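Local coordinates for protein succinate dehydrogenase subunit D (Mycolicibacterium smegmatis MC2 51, PDB 6LUM) that serves as a heme- and menaquinone-binding membrane subunit of succinate dehydrogenase, probably helping electrons from succinate oxidation reach menaquinone, at residues 60-65 and 96-100; 101-106 and 140-145. One frame throughout, in Å; residues are numbered along the deposited sequence.

Interaction 1 of 2, residues 60-65 and 96-100; sequences FLALGH and WDMAL. With HEM (protoporphyrin IX containing Fe), chain S; MQ9 (menaquinone-9), chain C.
Leu-61 and Trp-96 carry this contact between two transmembrane helices of the succinate dehydrogenase membrane anchor. The axes of the short segments cross at 122° and come within 9.9 Å. The main apolar contact is CH-pi: Leu-61 CD2 sits over the indole face, 4.0 Å from the centroid of the five-membered ring of Trp-96. The other branch, CD1, meets the methyl of Ala-99. At the indole edge lies the CA of Gly-64, which brings no side chain. Trp-96 CG is anti to the backbone N (chi1 -178°), carrying the ring across to helix 43-70. There NE1 gives a weak, bent hydrogen bond to Leu-61 O (3.3 Å, 129°). That oxygen also accepts from His-65 N.

A second group lies by the heme. His-65 points its ring at the iron, consistent with an axial ligand, but the model puts CE1, not a nitrogen, nearest, so the bond is doubtful. An alanine here would remove the imidazole and is likely to leave the iron without a partner on this side and a gap beside Leu-100. Asp-97 OD2 accepts from Trp-88 NE1 and lies 2.7 Å from heme O2A. Leu-100 CD2 packs 3.6 Å from His-65 CD2.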
ATOM      1  N   PHE B  60     -31.268 -36.100  -7.325  1.00  6.50           N
ATOM      2  CA  PHE B  60     -31.397 -37.541  -7.503  1.00  6.50           C
ATOM      3  C   PHE B  60     -31.456 -38.266  -6.171  1.00  6.50           C
ATOM      4  O   PHE B  60     -32.381 -39.041  -5.924  1.00  6.50           O
ATOM      5  CB  PHE B  60     -30.239 -38.057  -8.343  1.00  6.50           C
ATOM      6  CG  PHE B  60     -30.139 -37.400  -9.675  1.00  6.50           C
ATOM      7  CD1 PHE B  60     -31.006 -37.740 -10.690  1.00  6.50           C
ATOM      8  CD2 PHE B  60     -29.194 -36.428  -9.910  1.00  6.50           C
ATOM      9  CE1 PHE B  60     -30.922 -37.130 -11.915  1.00  6.50           C
ATOM     10  CE2 PHE B  60     -29.108 -35.817 -11.133  1.00  6.50           C
ATOM     11  CZ  PHE B  60     -29.972 -36.168 -12.135  1.00  6.50           C
ATOM     12  N   LEU B  61     -30.486 -38.017  -5.286  1.00  6.24           N
ATOM     13  CA  LEU B  61     -30.443 -38.777  -4.039  1.00  6.24           C
ATOM     14  C   LEU B  61     -31.719 -38.601  -3.223  1.00  6.24           C
ATOM     15  O   LEU B  61     -32.383 -39.582  -2.877  1.00  6.24           O
ATOM     16  CB  LEU B  61     -29.217 -38.384  -3.225  1.00  6.24           C
ATOM     17  CG  LEU B  61     -27.869 -38.756  -3.831  1.00  6.24           C
ATOM     18  CD1 LEU B  61     -26.768 -38.169  -3.023  1.00  6.24           C
ATOM     19  CD2 LEU B  61     -27.702 -40.228  -3.906  1.00  6.24           C
ATOM     20  N   ALA B  62     -32.104 -37.358  -2.933  1.00  3.58           N
ATOM     21  CA  ALA B  62     -33.230 -37.107  -2.043  1.00  3.58           C
ATOM     22  C   ALA B  62     -34.558 -37.475  -2.681  1.00  3.58           C
ATOM     23  O   ALA B  62     -35.430 -38.039  -2.013  1.00  3.58           O
ATOM     24  CB  ALA B  62     -33.241 -35.646  -1.614  1.00  3.58           C
ATOM     25  N   LEU B  63     -34.753 -37.173  -3.966  1.00  5.44           N
ATOM     26  CA  LEU B  63     -36.037 -37.503  -4.559  1.00  5.44           C
ATOM     27  C   LEU B  63     -36.178 -38.994  -4.805  1.00  5.44           C
ATOM     28  O   LEU B  63     -37.282 -39.527  -4.680  1.00  5.44           O
ATOM     29  CB  LEU B  63     -36.242 -36.713  -5.844  1.00  5.44           C
ATOM     30  CG  LEU B  63     -36.435 -35.210  -5.646  1.00  5.44           C
ATOM     31  CD1 LEU B  63     -37.038 -34.608  -6.877  1.00  5.44           C
ATOM     32  CD2 LEU B  63     -37.300 -34.913  -4.451  1.00  5.44           C
ATOM     33  N   GLY B  64     -35.094 -39.699  -5.122  1.00  6.23           N
ATOM     34  CA  GLY B  64     -35.183 -41.142  -5.225  1.00  6.23           C
ATOM     35  C   GLY B  64     -35.455 -41.798  -3.890  1.00  6.23           C
ATOM     36  O   GLY B  64     -36.227 -42.754  -3.809  1.00  6.23           O
ATOM     37  N   HIS B  65     -34.829 -41.294  -2.825  1.00  9.83           N
ATOM     38  CA  HIS B  65     -35.151 -41.760  -1.484  1.00  9.83           C
ATOM     39  C   HIS B  65     -36.630 -41.592  -1.186  1.00  9.83           C
ATOM     40  O   HIS B  65     -37.300 -42.535  -0.756  1.00  9.83           O
ATOM     41  CB  HIS B  65     -34.320 -40.991  -0.469  1.00  9.83           C
ATOM     42  CG  HIS B  65     -34.316 -41.599   0.890  1.00  9.83           C
ATOM     43  ND1 HIS B  65     -35.179 -41.202   1.879  1.00  9.83           N
ATOM     44  CD2 HIS B  65     -33.550 -42.573   1.427  1.00  9.83           C
ATOM     45  CE1 HIS B  65     -34.951 -41.909   2.967  1.00  9.83           C
ATOM     46  NE2 HIS B  65     -33.969 -42.750   2.718  1.00  9.83           N
ATOM     47  N   TRP B  96     -25.733 -45.197  -1.300  1.00  7.05           N
ATOM     48  CA  TRP B  96     -26.738 -44.171  -1.532  1.00  7.05           C
ATOM     49  C   TRP B  96     -27.067 -43.429  -0.250  1.00  7.05           C
ATOM     50  O   TRP B  96     -27.099 -42.199  -0.229  1.00  7.05           O
ATOM     51  CB  TRP B  96     -27.980 -44.817  -2.127  1.00  7.05           C
ATOM     52  CG  TRP B  96     -29.103 -43.908  -2.474  1.00  7.05           C
ATOM     53  CD1 TRP B  96     -29.829 -43.139  -1.626  1.00  7.05           C
ATOM     54  CD2 TRP B  96     -29.671 -43.723  -3.764  1.00  7.05           C
ATOM     55  NE1 TRP B  96     -30.797 -42.466  -2.310  1.00  7.05           N
ATOM     56  CE2 TRP B  96     -30.721 -42.813  -3.629  1.00  7.05           C
ATOM     57  CE3 TRP B  96     -29.384 -44.230  -5.026  1.00  7.05           C
ATOM     58  CZ2 TRP B  96     -31.489 -42.406  -4.704  1.00  7.05           C
ATOM     59  CZ3 TRP B  96     -30.142 -43.816  -6.088  1.00  7.05           C
ATOM     60  CH2 TRP B  96     -31.181 -42.917  -5.923  1.00  7.05           C
ATOM     61  N   ASP B  97     -27.299 -44.160   0.842  1.00  6.13           N
ATOM     62  CA  ASP B  97     -27.647 -43.504   2.098  1.00  6.13           C
ATOM     63  C   ASP B  97     -26.467 -42.781   2.721  1.00  6.13           C
ATOM     64  O   ASP B  97     -26.656 -41.750   3.362  1.00  6.13           O
ATOM     65  CB  ASP B  97     -28.205 -44.509   3.082  1.00  6.13           C
ATOM     66  CG  ASP B  97     -29.554 -44.997   2.690  1.00  6.13           C
ATOM     67  OD1 ASP B  97     -30.398 -44.171   2.316  1.00  6.13           O
ATOM     68  OD2 ASP B  97     -29.779 -46.213   2.752  1.00  6.13           O
ATOM     69  N   MET B  98     -25.246 -43.279   2.547  1.00  5.01           N
ATOM     70  CA  MET B  98     -24.110 -42.533   3.070  1.00  5.01           C
ATOM     71  C   MET B  98     -23.913 -41.221   2.327  1.00  5.01           C
ATOM     72  O   MET B  98     -23.681 -40.176   2.950  1.00  5.01           O
ATOM     73  CB  MET B  98     -22.846 -43.366   2.997  1.00  5.01           C
ATOM     74  CG  MET B  98     -21.695 -42.761   3.757  1.00  5.01           C
ATOM     75  SD  MET B  98     -21.967 -42.695   5.524  1.00  5.01           S
ATOM     76  CE  MET B  98     -20.635 -43.708   6.096  1.00  5.01           C
ATOM     77  N   ALA B  99     -23.992 -41.250   0.998  1.00 24.51           N
ATOM     78  CA  ALA B  99     -23.896 -40.022   0.224  1.00 24.51           C
ATOM     79  C   ALA B  99     -25.030 -39.074   0.559  1.00 24.51           C
ATOM     80  O   ALA B  99     -24.820 -37.866   0.669  1.00 24.51           O
ATOM     81  CB  ALA B  99     -23.898 -40.340  -1.260  1.00 24.51           C
ATOM     82  N   LEU B 100     -26.242 -39.598   0.722  1.00  6.36           N
ATOM     83  CA  LEU B 100     -27.366 -38.756   1.099  1.00  6.36           C
ATOM     84  C   LEU B 100     -27.112 -38.070   2.430  1.00  6.36           C
ATOM     85  O   LEU B 100     -27.277 -36.858   2.547  1.00  6.36           O
ATOM     86  CB  LEU B 100     -28.638 -39.594   1.140  1.00  6.36           C
ATOM     87  CG  LEU B 100     -29.978 -38.973   1.493  1.00  6.36           C
ATOM     88  CD1 LEU B 100     -30.217 -37.736   0.709  1.00  6.36           C
ATOM     89  CD2 LEU B 100     -31.040 -39.959   1.206  1.00  6.36           C
TER
HETATM   90  CHA HEM S 202     -32.827 -42.904   6.534  1.00 12.45           C
HETATM   91  CHB HEM S 202     -37.595 -43.043   5.879  1.00 12.45           C
HETATM   92  CHC HEM S 202     -37.385 -38.599   4.160  1.00 12.45           C
HETATM   93  CHD HEM S 202     -32.559 -38.667   4.409  1.00 12.45           C
HETATM   94  C1A HEM S 202     -34.138 -43.230   6.366  1.00 12.45           C
HETATM   95  C2A HEM S 202     -34.497 -44.621   6.289  1.00 12.45           C
HETATM   96  C3A HEM S 202     -35.803 -44.658   6.120  1.00 12.45           C
HETATM   97  C4A HEM S 202     -36.273 -43.298   6.077  1.00 12.45           C
HETATM   98  CMA HEM S 202     -36.745 -45.864   5.976  1.00 12.45           C
HETATM   99  CAA HEM S 202     -33.425 -45.734   6.418  1.00 12.45           C
HETATM  100  CBA HEM S 202     -33.717 -47.072   5.751  1.00 12.45           C
HETATM  101  CGA HEM S 202     -32.983 -47.209   4.456  1.00 12.45           C
HETATM  102  O1A HEM S 202     -33.323 -48.114   3.663  1.00 12.45           O
HETATM  103  O2A HEM S 202     -32.063 -46.409   4.207  1.00 12.45           O
HETATM  104  C1B HEM S 202     -37.967 -41.845   5.384  1.00 12.45           C
HETATM  105  C2B HEM S 202     -39.311 -41.416   5.198  1.00 12.45           C
HETATM  106  C3B HEM S 202     -39.261 -40.178   4.713  1.00 12.45           C
HETATM  107  C4B HEM S 202     -37.871 -39.798   4.608  1.00 12.45           C
HETATM  108  CMB HEM S 202     -40.514 -42.321   5.509  1.00 12.45           C
HETATM  109  CAB HEM S 202     -40.419 -39.236   4.344  1.00 12.45           C
HETATM  110  CBB HEM S 202     -41.655 -39.390   4.816  1.00 12.45           C
HETATM  111  C1C HEM S 202     -36.062 -38.244   4.091  1.00 12.45           C
HETATM  112  C2C HEM S 202     -35.567 -36.969   3.648  1.00 12.45           C
HETATM  113  C3C HEM S 202     -34.234 -36.999   3.716  1.00 12.45           C
HETATM  114  C4C HEM S 202     -33.855 -38.280   4.217  1.00 12.45           C
HETATM  115  CMC HEM S 202     -36.492 -35.830   3.184  1.00 12.45           C
HETATM  116  CAC HEM S 202     -33.170 -35.939   3.383  1.00 12.45           C
HETATM  117  CBC HEM S 202     -33.449 -34.670   3.098  1.00 12.45           C
HETATM  118  C1D HEM S 202     -32.183 -39.821   5.022  1.00 12.45           C
HETATM  119  C2D HEM S 202     -30.855 -40.230   5.353  1.00 12.45           C
HETATM  120  C3D HEM S 202     -30.906 -41.407   5.945  1.00 12.45           C
HETATM  121  C4D HEM S 202     -32.288 -41.783   5.998  1.00 12.45           C
HETATM  122  CMD HEM S 202     -29.601 -39.419   5.073  1.00 12.45           C
HETATM  123  CAD HEM S 202     -29.711 -42.215   6.470  1.00 12.45           C
HETATM  124  CBD HEM S 202     -29.881 -42.411   7.967  1.00 12.45           C
HETATM  125  CGD HEM S 202     -28.586 -42.835   8.571  1.00 12.45           C
HETATM  126  O1D HEM S 202     -28.566 -43.162   9.775  1.00 12.45           O
HETATM  127  O2D HEM S 202     -27.580 -42.849   7.837  1.00 12.45           O
HETATM  128  NA  HEM S 202     -35.242 -42.368   6.282  1.00 12.45           N
HETATM  129  NB  HEM S 202     -37.101 -40.847   5.028  1.00 12.45           N
HETATM  130  NC  HEM S 202     -34.985 -39.026   4.427  1.00 12.45           N
HETATM  131  ND  HEM S 202     -33.041 -40.800   5.418  1.00 12.45           N
HETATM  132 FE   HEM S 202     -35.093 -40.734   5.334  1.00 12.45          FE
HETATM  133  C5  MQ9 C 201     -17.353 -46.141   3.635  1.00  7.33           C
HETATM  134  C5M MQ9 C 201     -15.839 -45.992   3.828  1.00  7.33           C
HETATM  135  C4  MQ9 C 201     -18.044 -47.120   4.376  1.00  7.33           C
HETATM  136  O4  MQ9 C 201     -17.336 -47.973   5.303  1.00  7.33           O
HETATM  137  C3  MQ9 C 201     -19.427 -47.283   4.227  1.00  7.33           C
HETATM  138  C2  MQ9 C 201     -20.100 -46.491   3.359  1.00  7.33           C
HETATM  139  C1  MQ9 C 201     -19.402 -45.503   2.606  1.00  7.33           C
HETATM  140  O1  MQ9 C 201     -20.102 -44.654   1.683  1.00  7.33           O
HETATM  141  C6  MQ9 C 201     -18.032 -45.342   2.752  1.00  7.33           C
HETATM  142  C3A MQ9 C 201     -20.125 -48.313   5.017  1.00  7.33           C
HETATM  143  C3B MQ9 C 201     -21.528 -48.473   4.866  1.00  7.33           C
HETATM  144  C3C MQ9 C 201     -22.215 -47.663   3.985  1.00  7.33           C
HETATM  145  C3D MQ9 C 201     -21.523 -46.654   3.207  1.00  7.33           C
HETATM  146  C7  MQ9 C 201     -17.308 -44.255   1.938  1.00  7.33           C
HETATM  147  C8  MQ9 C 201     -17.143 -42.941   2.832  1.00  7.33           C
HETATM  148  C9  MQ9 C 201     -17.606 -41.555   2.244  1.00  7.33           C
HETATM  149  C10 MQ9 C 201     -17.561 -40.551   3.322  1.00  7.33           C
HETATM  150  C11 MQ9 C 201     -19.041 -41.590   1.652  1.00  7.33           C
HETATM  151  C12 MQ9 C 201     -19.649 -40.163   1.627  1.00  7.33           C
HETATM  152  C13 MQ9 C 201     -19.879 -39.604   0.150  1.00  7.33           C
HETATM  153  C14 MQ9 C 201     -19.165 -38.266  -0.131  1.00  7.33           C
HETATM  154  C15 MQ9 C 201     -18.698 -37.606   1.164  1.00  7.33           C
HETATM  155  C16 MQ9 C 201     -20.113 -37.342  -0.830  1.00  7.33           C

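Interaction 2 of 2, residues 101-106 and 140-145; sequences LWLAMI and TLVLGS. With HEM (protoporphyrin IX containing Fe), chain S.
Leu-141 is a knob in a hole formed by Leu-101, Trp-102, Met-105 and Ile-106. The two segments are nearly antiparallel, at 169°, in the transmembrane bundle. The Leu-141 side chain meets the indole of Trp-102 at about a right angle. Leu-141 CD2 lies over the face of the indole, 4.0 Å from the centroid of the five-membered ring of Trp-102, as a CH-pi contact. The same methyl reaches Met-105 CB at 3.7 Å. The other methyl, CD1, touches Ile-106 CD1 and, over the same face, CZ3 of the six-membered ring of Trp-102.

The packing is reciprocal. Leu-101 is a knob among Thr-140, Leu-141, Gly-144 and Ser-145. Its CD2 lies against the backbone of Gly-144, while its CB meets the heme methyl CMD at 3.7 Å. Met-105 curls back on itself (chi3 -73°), which brings CE to 3.6 Å from Thr-140 CG2.

One polar link sits at the indole edge. Trp-102 NE1 donates to Ser-145 OG (3.1 Å), which lies 24° out of the ring plane. Ser-145 OG in turn donates to Leu-141 O at 2.8 Å, and Ser-145 N binds that oxygen from the opposite face of the carbonyl plane. The hydroxyl thus bridges two helices. Trp-102 and Ser-145 also line menaquinone-9 pockets.

Helix 43-70 packs on helix 91-119 through Phe-50 against Ile-106. Leu-44 and Phe-45 of subunit C pack on Met-105 and Thr-140, respectively.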
ATOM      1  N   LEU B 101     -26.673 -38.820   3.441  1.00  5.19           N
ATOM      2  CA  LEU B 101     -26.403 -38.226   4.747  1.00  5.19           C
ATOM      3  C   LEU B 101     -25.361 -37.130   4.656  1.00  5.19           C
ATOM      4  O   LEU B 101     -25.574 -36.018   5.143  1.00  5.19           O
ATOM      5  CB  LEU B 101     -25.950 -39.298   5.728  1.00  5.19           C
ATOM      6  CG  LEU B 101     -25.440 -38.840   7.088  1.00  5.19           C
ATOM      7  CD1 LEU B 101     -26.574 -38.613   8.033  1.00  5.19           C
ATOM      8  CD2 LEU B 101     -24.535 -39.883   7.627  1.00  5.19           C
ATOM      9  N   TRP B 102     -24.228 -37.416   4.025  1.00  4.90           N
ATOM     10  CA  TRP B 102     -23.143 -36.442   4.030  1.00  4.90           C
ATOM     11  C   TRP B 102     -23.488 -35.213   3.203  1.00  4.90           C
ATOM     12  O   TRP B 102     -23.350 -34.082   3.679  1.00  4.90           O
ATOM     13  CB  TRP B 102     -21.855 -37.104   3.557  1.00  4.90           C
ATOM     14  CG  TRP B 102     -21.199 -37.765   4.697  1.00  4.90           C
ATOM     15  CD1 TRP B 102     -21.485 -38.983   5.195  1.00  4.90           C
ATOM     16  CD2 TRP B 102     -20.196 -37.210   5.542  1.00  4.90           C
ATOM     17  NE1 TRP B 102     -20.711 -39.242   6.286  1.00  4.90           N
ATOM     18  CE2 TRP B 102     -19.905 -38.166   6.518  1.00  4.90           C
ATOM     19  CE3 TRP B 102     -19.500 -36.003   5.556  1.00  4.90           C
ATOM     20  CZ2 TRP B 102     -18.950 -37.957   7.499  1.00  4.90           C
ATOM     21  CZ3 TRP B 102     -18.558 -35.798   6.528  1.00  4.90           C
ATOM     22  CH2 TRP B 102     -18.289 -36.768   7.485  1.00  4.90           C
ATOM     23  N   LEU B 103     -23.963 -35.405   1.973  1.00  5.28           N
ATOM     24  CA  LEU B 103     -24.325 -34.267   1.140  1.00  5.28           C
ATOM     25  C   LEU B 103     -25.431 -33.446   1.775  1.00  5.28           C
ATOM     26  O   LEU B 103     -25.355 -32.218   1.804  1.00  5.28           O
ATOM     27  CB  LEU B 103     -24.748 -34.744  -0.242  1.00  5.28           C
ATOM     28  CG  LEU B 103     -23.627 -35.158  -1.183  1.00  5.28           C
ATOM     29  CD1 LEU B 103     -24.198 -35.513  -2.511  1.00  5.28           C
ATOM     30  CD2 LEU B 103     -22.625 -34.060  -1.329  1.00  5.28           C
ATOM     31  N   ALA B 104     -26.469 -34.099   2.299  1.00  5.46           N
ATOM     32  CA  ALA B 104     -27.594 -33.366   2.854  1.00  5.46           C
ATOM     33  C   ALA B 104     -27.199 -32.592   4.095  1.00  5.46           C
ATOM     34  O   ALA B 104     -27.617 -31.448   4.266  1.00  5.46           O
ATOM     35  CB  ALA B 104     -28.735 -34.319   3.168  1.00  5.46           C
ATOM     36  N   MET B 105     -26.386 -33.180   4.973  1.00  5.59           N
ATOM     37  CA  MET B 105     -26.015 -32.462   6.183  1.00  5.59           C
ATOM     38  C   MET B 105     -25.090 -31.299   5.879  1.00  5.59           C
ATOM     39  O   MET B 105     -25.246 -30.229   6.463  1.00  5.59           O
ATOM     40  CB  MET B 105     -25.372 -33.397   7.200  1.00  5.59           C
ATOM     41  CG  MET B 105     -26.322 -34.353   7.888  1.00  5.59           C
ATOM     42  SD  MET B 105     -27.924 -33.672   8.327  1.00  5.59           S
ATOM     43  CE  MET B 105     -27.507 -32.621   9.702  1.00  5.59           C
ATOM     44  N   ILE B 106     -24.128 -31.461   4.968  1.00 10.36           N
ATOM     45  CA  ILE B 106     -23.253 -30.329   4.667  1.00 10.36           C
ATOM     46  C   ILE B 106     -24.017 -29.227   3.942  1.00 10.36           C
ATOM     47  O   ILE B 106     -23.826 -28.038   4.218  1.00 10.36           O
ATOM     48  CB  ILE B 106     -22.024 -30.785   3.865  1.00 10.36           C
ATOM     49  CG1 ILE B 106     -21.362 -31.982   4.524  1.00 10.36           C
ATOM     50  CG2 ILE B 106     -21.011 -29.685   3.806  1.00 10.36           C
ATOM     51  CD1 ILE B 106     -20.785 -31.678   5.844  1.00 10.36           C
ATOM     52  N   THR B 140     -24.998 -35.228  14.287  1.00  7.98           N
ATOM     53  CA  THR B 140     -25.810 -35.997  13.353  1.00  7.98           C
ATOM     54  C   THR B 140     -24.949 -36.756  12.355  1.00  7.98           C
ATOM     55  O   THR B 140     -25.239 -37.910  12.035  1.00  7.98           O
ATOM     56  CB  THR B 140     -26.786 -35.077  12.637  1.00  7.98           C
ATOM     57  OG1 THR B 140     -27.811 -34.692  13.552  1.00  7.98           O
ATOM     58  CG2 THR B 140     -27.424 -35.784  11.491  1.00  7.98           C
ATOM     59  N   LEU B 141     -23.867 -36.148  11.878  1.00  6.92           N
ATOM     60  CA  LEU B 141     -22.998 -36.844  10.937  1.00  6.92           C
ATOM     61  C   LEU B 141     -22.327 -38.048  11.575  1.00  6.92           C
ATOM     62  O   LEU B 141     -22.284 -39.120  10.970  1.00  6.92           O
ATOM     63  CB  LEU B 141     -21.954 -35.891  10.375  1.00  6.92           C
ATOM     64  CG  LEU B 141     -22.405 -35.046   9.195  1.00  6.92           C
ATOM     65  CD1 LEU B 141     -21.300 -34.144   8.764  1.00  6.92           C
ATOM     66  CD2 LEU B 141     -22.800 -35.933   8.079  1.00  6.92           C
ATOM     67  N   VAL B 142     -21.801 -37.913  12.795  1.00  8.17           N
ATOM     68  CA  VAL B 142     -21.127 -39.066  13.386  1.00  8.17           C
ATOM     69  C   VAL B 142     -22.126 -40.147  13.772  1.00  8.17           C
ATOM     70  O   VAL B 142     -21.829 -41.335  13.647  1.00  8.17           O
ATOM     71  CB  VAL B 142     -20.242 -38.666  14.583  1.00  8.17           C
ATOM     72  CG1 VAL B 142     -19.346 -37.511  14.221  1.00  8.17           C
ATOM     73  CG2 VAL B 142     -21.060 -38.358  15.797  1.00  8.17           C
ATOM     74  N   LEU B 143     -23.334 -39.778  14.192  1.00  7.52           N
ATOM     75  CA  LEU B 143     -24.314 -40.797  14.543  1.00  7.52           C
ATOM     76  C   LEU B 143     -24.798 -41.549  13.311  1.00  7.52           C
ATOM     77  O   LEU B 143     -24.890 -42.782  13.320  1.00  7.52           O
ATOM     78  CB  LEU B 143     -25.482 -40.156  15.276  1.00  7.52           C
ATOM     79  CG  LEU B 143     -26.440 -41.135  15.925  1.00  7.52           C
ATOM     80  CD1 LEU B 143     -25.688 -42.035  16.865  1.00  7.52           C
ATOM     81  CD2 LEU B 143     -27.517 -40.380  16.651  1.00  7.52           C
ATOM     82  N   GLY B 144     -25.111 -40.830  12.236  1.00  4.23           N
ATOM     83  CA  GLY B 144     -25.522 -41.496  11.018  1.00  4.23           C
ATOM     84  C   GLY B 144     -24.429 -42.356  10.430  1.00  4.23           C
ATOM     85  O   GLY B 144     -24.683 -43.473   9.979  1.00  4.23           O
ATOM     86  N   SER B 145     -23.196 -41.854  10.424  1.00  7.18           N
ATOM     87  CA  SER B 145     -22.092 -42.639   9.898  1.00  7.18           C
ATOM     88  C   SER B 145     -21.865 -43.888  10.724  1.00  7.18           C
ATOM     89  O   SER B 145     -21.595 -44.954  10.174  1.00  7.18           O
ATOM     90  CB  SER B 145     -20.828 -41.795   9.864  1.00  7.18           C
ATOM     91  OG  SER B 145     -20.998 -40.680   9.025  1.00  7.18           O
TER
HETATM   92  CHA HEM S 202     -32.827 -42.904   6.534  1.00 12.45           C
HETATM   93  CHB HEM S 202     -37.595 -43.043   5.879  1.00 12.45           C
HETATM   94  CHC HEM S 202     -37.385 -38.599   4.160  1.00 12.45           C
HETATM   95  CHD HEM S 202     -32.559 -38.667   4.409  1.00 12.45           C
HETATM   96  C1A HEM S 202     -34.138 -43.230   6.366  1.00 12.45           C
HETATM   97  C2A HEM S 202     -34.497 -44.621   6.289  1.00 12.45           C
HETATM   98  C3A HEM S 202     -35.803 -44.658   6.120  1.00 12.45           C
HETATM   99  C4A HEM S 202     -36.273 -43.298   6.077  1.00 12.45           C
HETATM  100  CMA HEM S 202     -36.745 -45.864   5.976  1.00 12.45           C
HETATM  101  CAA HEM S 202     -33.425 -45.734   6.418  1.00 12.45           C
HETATM  102  CBA HEM S 202     -33.717 -47.072   5.751  1.00 12.45           C
HETATM  103  CGA HEM S 202     -32.983 -47.209   4.456  1.00 12.45           C
HETATM  104  O1A HEM S 202     -33.323 -48.114   3.663  1.00 12.45           O
HETATM  105  O2A HEM S 202     -32.063 -46.409   4.207  1.00 12.45           O
HETATM  106  C1B HEM S 202     -37.967 -41.845   5.384  1.00 12.45           C
HETATM  107  C2B HEM S 202     -39.311 -41.416   5.198  1.00 12.45           C
HETATM  108  C3B HEM S 202     -39.261 -40.178   4.713  1.00 12.45           C
HETATM  109  C4B HEM S 202     -37.871 -39.798   4.608  1.00 12.45           C
HETATM  110  CMB HEM S 202     -40.514 -42.321   5.509  1.00 12.45           C
HETATM  111  CAB HEM S 202     -40.419 -39.236   4.344  1.00 12.45           C
HETATM  112  CBB HEM S 202     -41.655 -39.390   4.816  1.00 12.45           C
HETATM  113  C1C HEM S 202     -36.062 -38.244   4.091  1.00 12.45           C
HETATM  114  C2C HEM S 202     -35.567 -36.969   3.648  1.00 12.45           C
HETATM  115  C3C HEM S 202     -34.234 -36.999   3.716  1.00 12.45           C
HETATM  116  C4C HEM S 202     -33.855 -38.280   4.217  1.00 12.45           C
HETATM  117  CMC HEM S 202     -36.492 -35.830   3.184  1.00 12.45           C
HETATM  118  CAC HEM S 202     -33.170 -35.939   3.383  1.00 12.45           C
HETATM  119  CBC HEM S 202     -33.449 -34.670   3.098  1.00 12.45           C
HETATM  120  C1D HEM S 202     -32.183 -39.821   5.022  1.00 12.45           C
HETATM  121  C2D HEM S 202     -30.855 -40.230   5.353  1.00 12.45           C
HETATM  122  C3D HEM S 202     -30.906 -41.407   5.945  1.00 12.45           C
HETATM  123  C4D HEM S 202     -32.288 -41.783   5.998  1.00 12.45           C
HETATM  124  CMD HEM S 202     -29.601 -39.419   5.073  1.00 12.45           C
HETATM  125  CAD HEM S 202     -29.711 -42.215   6.470  1.00 12.45           C
HETATM  126  CBD HEM S 202     -29.881 -42.411   7.967  1.00 12.45           C
HETATM  127  CGD HEM S 202     -28.586 -42.835   8.571  1.00 12.45           C
HETATM  128  O1D HEM S 202     -28.566 -43.162   9.775  1.00 12.45           O
HETATM  129  O2D HEM S 202     -27.580 -42.849   7.837  1.00 12.45           O
HETATM  130  NA  HEM S 202     -35.242 -42.368   6.282  1.00 12.45           N
HETATM  131  NB  HEM S 202     -37.101 -40.847   5.028  1.00 12.45           N
HETATM  132  NC  HEM S 202     -34.985 -39.026   4.427  1.00 12.45           N
HETATM  133  ND  HEM S 202     -33.041 -40.800   5.418  1.00 12.45           N
HETATM  134 FE   HEM S 202     -35.093 -40.734   5.334  1.00 12.45          FE

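In the fold
Both contacts are buried, and they share helix 91-119. Interaction 1 joins it to helix 43-70, and interaction 2 joins it to helix 123-149. The crossing is steep in the first and nearly antiparallel in the second. Their centres lie 12 Å apart, and Leu-61 CD1 of the first touches Leu-103 CD1 of the second at 3.7 Å. In each, a leucine methyl covers a tryptophan face and the indole N-H bonds across: weakly to a backbone oxygen in interaction 1, to a serine hydroxyl in interaction 2. Both border the same heme. Interaction 1 brings polar groups to it, while interaction 2 meets its rim chiefly through leucine and backbone.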